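Side-chain contacts in protein yojF (Bacillus subtilis, PDB 1NJH), which is of unknown function but belongs to the DUF1806 family, a mostly beta protein with one helix, present as two chains in the assembly: residues K5-K9 / E10-A14; E17-D21 / R22-I26. All blocks are in the same frame, centred on the assembly; numbering follows the deposited sequence. Where two conformers were deposited one is given.

Contact 1 of 2, residues K5-K9 / E10-A14; sequences KAIIK and EDVQA. With IPA (isopropyl alcohol), chain B.
The carbonyl oxygen of Ile8, at the N-cap position, receives two backbone donors of the first helical turn. Val12 N meets Ile8 O at 3.1 Å, while Asp11 N lies 2.9 Å from Ile8 O in a weak bond. One residue on, Gln13 N donates to Lys9 O at 3.0 Å. Beneath this turn the CG2 branches of Ile7 and Val12 touch at 4.0 Å; both residues also pack on Ile62 and Tyr87 of the sheet. CB of Asp11 rests against CB of Ile8, and OD1 of Asp11 is hydrogen-bonded to the hydroxyl of Tyr87. Lys9 runs fully extended beyond CG, which stands anti to the backbone N (chi1 -155°), and this carries NZ to Gly64 O; an isopropanol, probably from the crystallisation liquor, takes a further N-H in the crystal, its O2 2.9 Å from Lys9 NZ. Glu10, bent at chi2 (60°), folds its OE1 back to 3.3 Å from CB of Lys9, with Lys9 NZ 5.7 Å from Glu10 OE1. The start of helix 9-18 is therefore fixed by backbone bonds, apolar packing and side-chain bonds from Asp11 and Gln13 to the sheet, with no direct salt bridge between Lys9 and Glu10.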
loop_
_atom_site.group_PDB
_atom_site.type_symbol
_atom_site.label_atom_id
_atom_site.label_comp_id
_atom_site.label_asym_id
_atom_site.label_seq_id
_atom_site.Cartn_x
_atom_site.Cartn_y
_atom_site.Cartn_z
ATOM N N LYS A 5 4.995 -20.404 6.909
ATOM C CA LYS A 5 4.290 -21.670 6.798
ATOM C C LYS A 5 2.933 -21.432 6.145
ATOM O O LYS A 5 2.385 -20.333 6.227
ATOM C CB LYS A 5 4.102 -22.275 8.191
ATOM C CG LYS A 5 3.332 -23.581 8.212
ATOM C CD LYS A 5 3.209 -24.128 9.629
ATOM C CE LYS A 5 2.492 -25.472 9.642
ATOM N NZ LYS A 5 2.439 -26.072 11.006
ATOM N N ALA A 6 2.397 -22.460 5.495
ATOM C CA ALA A 6 1.100 -22.356 4.846
ATOM C C ALA A 6 0.082 -21.792 5.825
ATOM O O ALA A 6 0.023 -22.195 6.994
ATOM C CB ALA A 6 0.649 -23.719 4.350
ATOM N N ILE A 7 -0.728 -20.860 5.342
ATOM C CA ILE A 7 -1.733 -20.215 6.178
ATOM C C ILE A 7 -2.802 -21.109 6.803
ATOM O O ILE A 7 -3.437 -21.921 6.128
ATOM C CB ILE A 7 -2.451 -19.082 5.387
ATOM C CG1 ILE A 7 -1.523 -17.870 5.299
ATOM C CG2 ILE A 7 -3.793 -18.720 6.046
ATOM C CD1 ILE A 7 -2.088 -16.732 4.468
ATOM N N ILE A 8 -2.975 -20.947 8.110
ATOM C CA ILE A 8 -4.005 -21.658 8.859
ATOM C C ILE A 8 -4.973 -20.521 9.161
ATOM O O ILE A 8 -4.741 -19.709 10.062
ATOM C CB ILE A 8 -3.472 -22.251 10.180
ATOM C CG1 ILE A 8 -2.414 -23.311 9.884
ATOM C CG2 ILE A 8 -4.622 -22.875 10.965
ATOM C CD1 ILE A 8 -1.729 -23.851 11.119
ATOM N N LYS A 9 -6.035 -20.455 8.370
ATOM C CA LYS A 9 -7.035 -19.410 8.472
ATOM C C LYS A 9 -7.430 -18.976 9.875
ATOM O O LYS A 9 -7.388 -17.787 10.197
ATOM C CB LYS A 9 -8.271 -19.834 7.698
ATOM C CG LYS A 9 -9.114 -18.679 7.223
ATOM C CD LYS A 9 -10.272 -19.195 6.407
ATOM C CE LYS A 9 -11.163 -18.073 5.937
ATOM N NZ LYS A 9 -12.281 -18.617 5.126
ATOM N N GLU A 10 -7.816 -19.929 10.718
ATOM C CA GLU A 10 -8.230 -19.595 12.075
ATOM C C GLU A 10 -7.144 -18.982 12.953
ATOM O O GLU A 10 -7.447 -18.139 13.812
ATOM C CB GLU A 10 -8.817 -20.832 12.764
ATOM C CG GLU A 10 -10.285 -21.106 12.442
ATOM C CD GLU A 10 -10.546 -21.346 10.964
ATOM O OE1 GLU A 10 -10.341 -20.416 10.158
ATOM O OE2 GLU A 10 -10.961 -22.469 10.607
ATOM N N ASP A 11 -5.891 -19.396 12.749
ATOM C CA ASP A 11 -4.769 -18.882 13.537
ATOM C C ASP A 11 -4.475 -17.439 13.131
ATOM O O ASP A 11 -4.204 -16.593 13.982
ATOM C CB ASP A 11 -3.508 -19.742 13.335
ATOM C CG ASP A 11 -2.438 -19.500 14.411
ATOM O OD1 ASP A 11 -1.232 -19.503 14.070
ATOM O OD2 ASP A 11 -2.791 -19.321 15.603
ATOM N N VAL A 12 -4.539 -17.158 11.834
ATOM C CA VAL A 12 -4.298 -15.798 11.347
ATOM C C VAL A 12 -5.400 -14.883 11.868
ATOM O O VAL A 12 -5.128 -13.779 12.351
ATOM C CB VAL A 12 -4.285 -15.735 9.805
ATOM C CG1 VAL A 12 -4.262 -14.279 9.353
ATOM C CG2 VAL A 12 -3.065 -16.451 9.266
ATOM N N GLN A 13 -6.644 -15.353 11.782
ATOM C CA GLN A 13 -7.774 -14.568 12.261
ATOM C C GLN A 13 -7.573 -14.224 13.730
ATOM O O GLN A 13 -7.790 -13.091 14.148
ATOM C CB GLN A 13 -9.087 -15.334 12.092
ATOM C CG GLN A 13 -10.298 -14.550 12.581
ATOM C CD GLN A 13 -10.533 -13.277 11.776
ATOM O OE1 GLN A 13 -10.531 -13.298 10.539
ATOM N NE2 GLN A 13 -10.750 -12.169 12.472
ATOM N N ALA A 14 -7.159 -15.207 14.521
ATOM C CA ALA A 14 -6.929 -14.970 15.940
ATOM C C ALA A 14 -5.813 -13.947 16.135
ATOM O O ALA A 14 -5.867 -13.115 17.036
ATOM C CB ALA A 14 -6.567 -16.279 16.637
HETATM C C1 IPA B . -15.565 -15.668 3.352
HETATM C C2 IPA B . -15.131 -16.918 3.902
HETATM C C3 IPA B . -14.339 -17.695 2.917
HETATM O O2 IPA B . -14.381 -16.615 5.083
#

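Contact 2 of 2, residues E17-D21 / R22-I26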
loop_
_atom_site.group_PDB
_atom_site.type_symbol
_atom_site.label_atom_id
_atom_site.label_comp_id
_atom_site.label_asym_id
_atom_site.label_seq_id
_atom_site.Cartn_x
_atom_site.Cartn_y
_atom_site.Cartn_z
ATOM N N GLU A 17 -7.101 -10.280 15.274
ATOM C CA GLU A 17 -7.924 -9.708 16.334
ATOM C C GLU A 17 -7.060 -9.272 17.513
ATOM O O GLU A 17 -7.428 -8.380 18.276
ATOM C CB GLU A 17 -8.979 -10.736 16.762
ATOM C CG GLU A 17 -9.734 -11.257 15.558
ATOM C CD GLU A 17 -10.766 -12.314 15.872
ATOM O OE1 GLU A 17 -10.555 -13.103 16.819
ATOM O OE2 GLU A 17 -11.778 -12.373 15.142
ATOM N N ARG A 18 -5.899 -9.900 17.638
ATOM C CA ARG A 18 -4.958 -9.593 18.704
ATOM C C ARG A 18 -4.479 -8.142 18.620
ATOM O O ARG A 18 -4.376 -7.453 19.635
ATOM C CB ARG A 18 -3.758 -10.536 18.599
ATOM C CG ARG A 18 -2.717 -10.397 19.695
ATOM C CD ARG A 18 -1.440 -11.120 19.288
ATOM N NE ARG A 18 -1.716 -12.463 18.782
ATOM C CZ ARG A 18 -0.831 -13.220 18.141
ATOM N NH1 ARG A 18 0.396 -12.769 17.923
ATOM N NH2 ARG A 18 -1.177 -14.426 17.711
ATOM N N TYR A 19 -4.202 -7.683 17.401
ATOM C CA TYR A 19 -3.699 -6.327 17.174
ATOM C C TYR A 19 -4.783 -5.279 16.948
ATOM O O TYR A 19 -4.469 -4.114 16.719
ATOM C CB TYR A 19 -2.766 -6.288 15.955
ATOM C CG TYR A 19 -1.584 -7.216 16.021
ATOM C CD1 TYR A 19 -0.447 -6.889 16.755
ATOM C CD2 TYR A 19 -1.607 -8.436 15.348
ATOM C CE1 TYR A 19 0.646 -7.765 16.814
ATOM C CE2 TYR A 19 -0.532 -9.310 15.403
ATOM C CZ TYR A 19 0.589 -8.972 16.137
ATOM O OH TYR A 19 1.633 -9.866 16.202
ATOM N N ALA A 20 -6.050 -5.681 16.996
ATOM C CA ALA A 20 -7.136 -4.726 16.787
ATOM C C ALA A 20 -7.318 -3.775 17.970
ATOM O O ALA A 20 -7.059 -4.141 19.117
ATOM C CB ALA A 20 -8.444 -5.474 16.524
ATOM N N ASP A 21 -7.730 -2.548 17.665
ATOM C CA ASP A 21 -8.030 -1.503 18.638
ATOM C C ASP A 21 -6.900 -0.765 19.330
ATOM O O ASP A 21 -7.127 -0.009 20.278
ATOM C CB ASP A 21 -9.028 -2.046 19.667
ATOM C CG ASP A 21 -10.309 -2.523 19.011
ATOM O OD1 ASP A 21 -10.837 -1.772 18.168
ATOM O OD2 ASP A 21 -10.781 -3.637 19.325
ATOM N N ARG A 22 -5.682 -0.977 18.860
ATOM C CA ARG A 22 -4.543 -0.260 19.408
ATOM C C ARG A 22 -3.637 0.071 18.232
ATOM O O ARG A 22 -3.647 -0.628 17.215
ATOM C CB ARG A 22 -3.798 -1.097 20.449
ATOM C CG ARG A 22 -3.078 -2.325 19.930
ATOM C CD ARG A 22 -2.017 -2.739 20.944
ATOM N NE ARG A 22 -1.416 -4.029 20.640
ATOM C CZ ARG A 22 -2.089 -5.174 20.631
ATOM N NH1 ARG A 22 -3.386 -5.175 20.910
ATOM N NH2 ARG A 22 -1.469 -6.312 20.345
ATOM N N PRO A 23 -2.855 1.152 18.347
ATOM C CA PRO A 23 -1.946 1.571 17.275
ATOM C C PRO A 23 -0.923 0.507 16.914
ATOM O O PRO A 23 -0.264 -0.044 17.790
ATOM C CB PRO A 23 -1.282 2.818 17.857
ATOM C CG PRO A 23 -2.335 3.363 18.787
ATOM C CD PRO A 23 -2.824 2.112 19.463
ATOM N N VAL A 24 -0.803 0.208 15.624
ATOM C CA VAL A 24 0.178 -0.762 15.165
ATOM C C VAL A 24 0.853 -0.219 13.920
ATOM O O VAL A 24 0.400 0.765 13.340
ATOM C CB VAL A 24 -0.456 -2.146 14.855
ATOM C CG1 VAL A 24 -0.978 -2.757 16.148
ATOM C CG2 VAL A 24 -1.568 -2.013 13.811
ATOM N N TYR A 25 1.969 -0.830 13.550
ATOM C CA TYR A 25 2.687 -0.409 12.362
ATOM C C TYR A 25 2.445 -1.440 11.278
ATOM O O TYR A 25 2.417 -2.640 11.545
ATOM C CB TYR A 25 4.184 -0.313 12.651
ATOM C CG TYR A 25 4.524 0.840 13.560
ATOM C CD1 TYR A 25 4.472 0.696 14.946
ATOM C CD2 TYR A 25 4.866 2.083 13.035
ATOM C CE1 TYR A 25 4.759 1.763 15.786
ATOM C CE2 TYR A 25 5.148 3.160 13.868
ATOM C CZ TYR A 25 5.094 2.988 15.242
ATOM O OH TYR A 25 5.389 4.042 16.076
ATOM N N ILE A 26 2.300 -0.972 10.047
ATOM C CA ILE A 26 2.057 -1.865 8.940
ATOM C C ILE A 26 3.082 -1.745 7.803
ATOM O O ILE A 26 3.578 -0.647 7.493
ATOM C CB ILE A 26 0.617 -1.608 8.374
ATOM C CG1 ILE A 26 -0.415 -2.059 9.423
ATOM C CG2 ILE A 26 0.422 -2.313 7.026
ATOM C CD1 ILE A 26 -1.820 -2.092 8.955
HETATM O O HOH W 1 -4.946 -1.831 15.251
#
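Hydrogen bonding across the turn centres on Arg18 O, which takes two donors from the Arg22 guanidinium. NH1 of Arg22 reaches Arg18 O at 2.8 Å with an angle of 138°, lying in the carbonyl plane, whereas the bond from Arg22 NH2 to the same Arg18 O is weak at 3.2 Å. CG of Arg22 sits between its backbone N and carbonyl carbon (chi1 68°), and the chain then runs extended to NE, bringing the guanidinium back over the turn toward the end of the helix. At NE, Glu114 forms a long, weak ion pair. The Tyr19 hydroxyl is hydrogen-bonded to Asn93 O.

Water adds a second link: one molecule donates both to Tyr19 O at 2.8 Å and to Arg22 O at 2.6 Å, bridging the two ends of the type II turn from Tyr19 to Arg22.

Among the van der Waals contacts, CA of Tyr19 lies over one face of the guanidinium. NH2 of Arg22 approaches CD1 of Tyr19 at 3.8 Å, with ring and guanidinium planes 41° apart. CG1 of Val24 meets CB of Tyr19 at 4.0 Å, and both residues pack on Ile112.

Between helix 9-18 and strand 24-32, a guanidinium and a water thus act as donors that satisfy carbonyl oxygens round the turn, beside the backbone bonds of Asp21 and Val24 to strand 45-63, and the guanidinium probably balances the negative end of the helix dipole.

How the contacts relate
Contacts 1 and 2 lie at the two ends of helix 9-18, their centres about 17 Å apart, and join it to the same sheet: contact 1 to the short strand 5-6 before it, contact 2 to strand 24-32 after it. Both are partly buried, with Ile7 and Val12 the buried pair of the first and Tyr19 and Val24 that of the second. Their chemistry differs in a way consistent with helix polarity. At the N-terminal end main-chain bonds join the segments, while Lys9, Asp11 and Gln13 bond the neighbouring sheet or loop; at the C-terminal end, a side-chain guanidinium and a water serve the carbonyls. Both also touch strand 45-63, at Ile62 in contact 1 and Tyr57 in contact 2.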